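Local coordinates for DUF1573 domain-containing protein (Porphyromonas gingivalis, PDB 2QSV) that is of unknown function, possibly a cysteine-type peptidase, with this C-terminal part comprising two immunoglobulin-like domains, at residues L150-V155 with I200-N205. Sequence-based numbering, arbitrary orientation.
Sequences LRLHSV and ISIICN
With chi1 at 69°, Asn205 places its amide between its own backbone N and carbonyl carbon, turned back toward the backbone N of Arg151. Asn205 OD1 thereby receives Arg151 N at 2.8 Å along a nearly straight N-H (170°), although the donor stands well above the amide carbonyl plane. The return bond, Asn205 N to Arg151 O, is longer at 3.3 Å but lies in the carbonyl plane, so Asn205, just beyond strand 195-204, grips both polar backbone atoms of Arg151. With ND2 bonded to Pro149 O as well, both ends of the amide are held and its rotation is defined.

Next comes a classic beta bulge: His153 and Ser154 both face Ile203, whose O takes weak bonds from His153 N (2.8 Å) and Ser154 N (3.3 Å). Ile203 N to Ser154 O, 3.0 Å, restores regular pairing. Ser154 OG, 3.6 Å from Ile203 CB, meets a water that donates to Ser201 O.

Leu152, Val155, Ile200 and Ile202 share the other face, packing toward the domain's second sheet; Val155 CG1 meets Ile200 CG2 at 3.7 Å. His153 NE2 and Ser154 OG bond to Asp107 and Met77, so the bulged strand's polar groups link this Ig-like domain to the preceding part of the chain.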
loop_
_atom_site.group_PDB
_atom_site.type_symbol
_atom_site.label_atom_id
_atom_site.label_comp_id
_atom_site.label_asym_id
_atom_site.label_seq_id
_atom_site.Cartn_x
_atom_site.Cartn_y
_atom_site.Cartn_z
ATOM N N LEU A 150 9.400 -11.920 -16.689
ATOM C CA LEU A 150 8.486 -11.019 -16.003
ATOM C C LEU A 150 8.459 -11.420 -14.551
ATOM O O LEU A 150 8.170 -12.595 -14.239
ATOM C CB LEU A 150 7.096 -11.136 -16.606
ATOM C CG LEU A 150 5.938 -10.336 -15.950
ATOM C CD1 LEU A 150 6.145 -8.812 -16.116
ATOM C CD2 LEU A 150 4.577 -10.792 -16.579
ATOM N N ARG A 151 8.795 -10.476 -13.667
ATOM C CA ARG A 151 8.800 -10.697 -12.241
ATOM C C ARG A 151 7.676 -9.936 -11.543
ATOM O O ARG A 151 7.500 -8.742 -11.815
ATOM C CB ARG A 151 10.137 -10.219 -11.675
ATOM C CG ARG A 151 11.342 -11.014 -12.226
ATOM C CD ARG A 151 12.661 -10.419 -11.701
ATOM N NE ARG A 151 13.768 -10.876 -12.536
ATOM C CZ ARG A 151 14.230 -12.127 -12.536
ATOM N NH1 ARG A 151 13.682 -13.047 -11.746
ATOM N NH2 ARG A 151 15.235 -12.475 -13.333
ATOM N N LEU A 152 6.934 -10.620 -10.682
ATOM C CA LEU A 152 5.830 -10.017 -9.952
ATOM C C LEU A 152 6.358 -9.753 -8.567
ATOM O O LEU A 152 6.430 -10.671 -7.745
ATOM C CB LEU A 152 4.594 -10.933 -9.909
ATOM C CG LEU A 152 4.053 -11.519 -11.199
ATOM C CD1 LEU A 152 2.755 -12.332 -10.971
ATOM C CD2 LEU A 152 3.873 -10.494 -12.333
ATOM N N HIS A 153 6.829 -8.529 -8.342
ATOM C CA HIS A 153 7.435 -8.197 -7.076
ATOM C C HIS A 153 6.429 -8.190 -5.929
ATOM O O HIS A 153 6.761 -8.568 -4.820
ATOM C CB HIS A 153 8.130 -6.845 -7.150
ATOM C CG HIS A 153 9.144 -6.747 -8.221
ATOM N ND1 HIS A 153 10.188 -7.641 -8.335
ATOM C CD2 HIS A 153 9.301 -5.844 -9.220
ATOM C CE1 HIS A 153 10.959 -7.276 -9.342
ATOM N NE2 HIS A 153 10.441 -6.190 -9.897
ATOM N N SER A 154 5.213 -7.716 -6.177
ATOM C CA SER A 154 4.169 -7.802 -5.139
ATOM C C SER A 154 2.794 -7.799 -5.787
ATOM O O SER A 154 2.629 -7.279 -6.887
ATOM C CB SER A 154 4.296 -6.633 -4.116
ATOM O OG SER A 154 4.113 -5.404 -4.779
ATOM N N VAL A 155 1.817 -8.390 -5.103
ATOM C CA VAL A 155 0.452 -8.425 -5.561
ATOM C C VAL A 155 -0.346 -8.118 -4.306
ATOM O O VAL A 155 -0.363 -8.916 -3.379
ATOM C CB VAL A 155 0.013 -9.804 -6.171
ATOM C CG1 VAL A 155 -1.478 -9.787 -6.457
ATOM C CG2 VAL A 155 0.792 -10.142 -7.525
ATOM N N ILE A 200 -6.794 -4.782 -7.511
ATOM C CA ILE A 200 -5.605 -5.581 -7.263
ATOM C C ILE A 200 -4.401 -4.795 -7.791
ATOM O O ILE A 200 -4.385 -4.446 -8.930
ATOM C CB ILE A 200 -5.654 -6.986 -7.968
ATOM C CG1 ILE A 200 -6.850 -7.791 -7.444
ATOM C CG2 ILE A 200 -4.341 -7.704 -7.655
ATOM C CD1 ILE A 200 -7.352 -8.969 -8.419
ATOM N N SER A 201 -3.407 -4.535 -6.956
ATOM C CA SER A 201 -2.237 -3.785 -7.383
ATOM C C SER A 201 -1.037 -4.712 -7.562
ATOM O O SER A 201 -0.717 -5.528 -6.661
ATOM C CB SER A 201 -1.882 -2.694 -6.367
ATOM O OG SER A 201 -2.952 -1.760 -6.262
ATOM N N ILE A 202 -0.407 -4.603 -8.732
ATOM C CA ILE A 202 0.743 -5.469 -9.064
ATOM C C ILE A 202 1.932 -4.629 -9.368
ATOM O O ILE A 202 1.883 -3.805 -10.220
ATOM C CB ILE A 202 0.443 -6.422 -10.314
ATOM C CG1 ILE A 202 -0.792 -7.316 -10.034
ATOM C CG2 ILE A 202 1.753 -7.226 -10.708
ATOM C CD1 ILE A 202 -1.348 -8.082 -11.275
ATOM N N ILE A 203 3.016 -4.836 -8.649
ATOM C CA ILE A 203 4.268 -4.201 -8.998
ATOM C C ILE A 203 5.155 -5.247 -9.710
ATOM O O ILE A 203 5.335 -6.328 -9.192
ATOM C CB ILE A 203 4.962 -3.593 -7.786
ATOM C CG1 ILE A 203 4.109 -2.362 -7.321
ATOM C CG2 ILE A 203 6.417 -3.134 -8.156
ATOM C CD1 ILE A 203 4.641 -1.630 -6.188
ATOM N N CYS A 204 5.671 -4.905 -10.885
ATOM C CA CYS A 204 6.358 -5.877 -11.736
ATOM C C CYS A 204 7.429 -5.145 -12.482
ATOM O O CYS A 204 7.522 -3.904 -12.440
ATOM C CB CYS A 204 5.368 -6.562 -12.712
ATOM S SG CYS A 204 4.619 -5.409 -13.870
ATOM N N ASN A 205 8.220 -5.903 -13.229
ATOM C CA ASN A 205 9.352 -5.345 -13.930
ATOM C C ASN A 205 9.019 -5.075 -15.371
ATOM O O ASN A 205 9.863 -5.283 -16.247
ATOM C CB ASN A 205 10.596 -6.264 -13.789
ATOM C CG ASN A 205 10.446 -7.587 -14.541
ATOM O OD1 ASN A 205 9.326 -8.003 -14.863
ATOM N ND2 ASN A 205 11.591 -8.228 -14.876
HETATM O O HOH W 1 1.706 -4.720 -5.092
#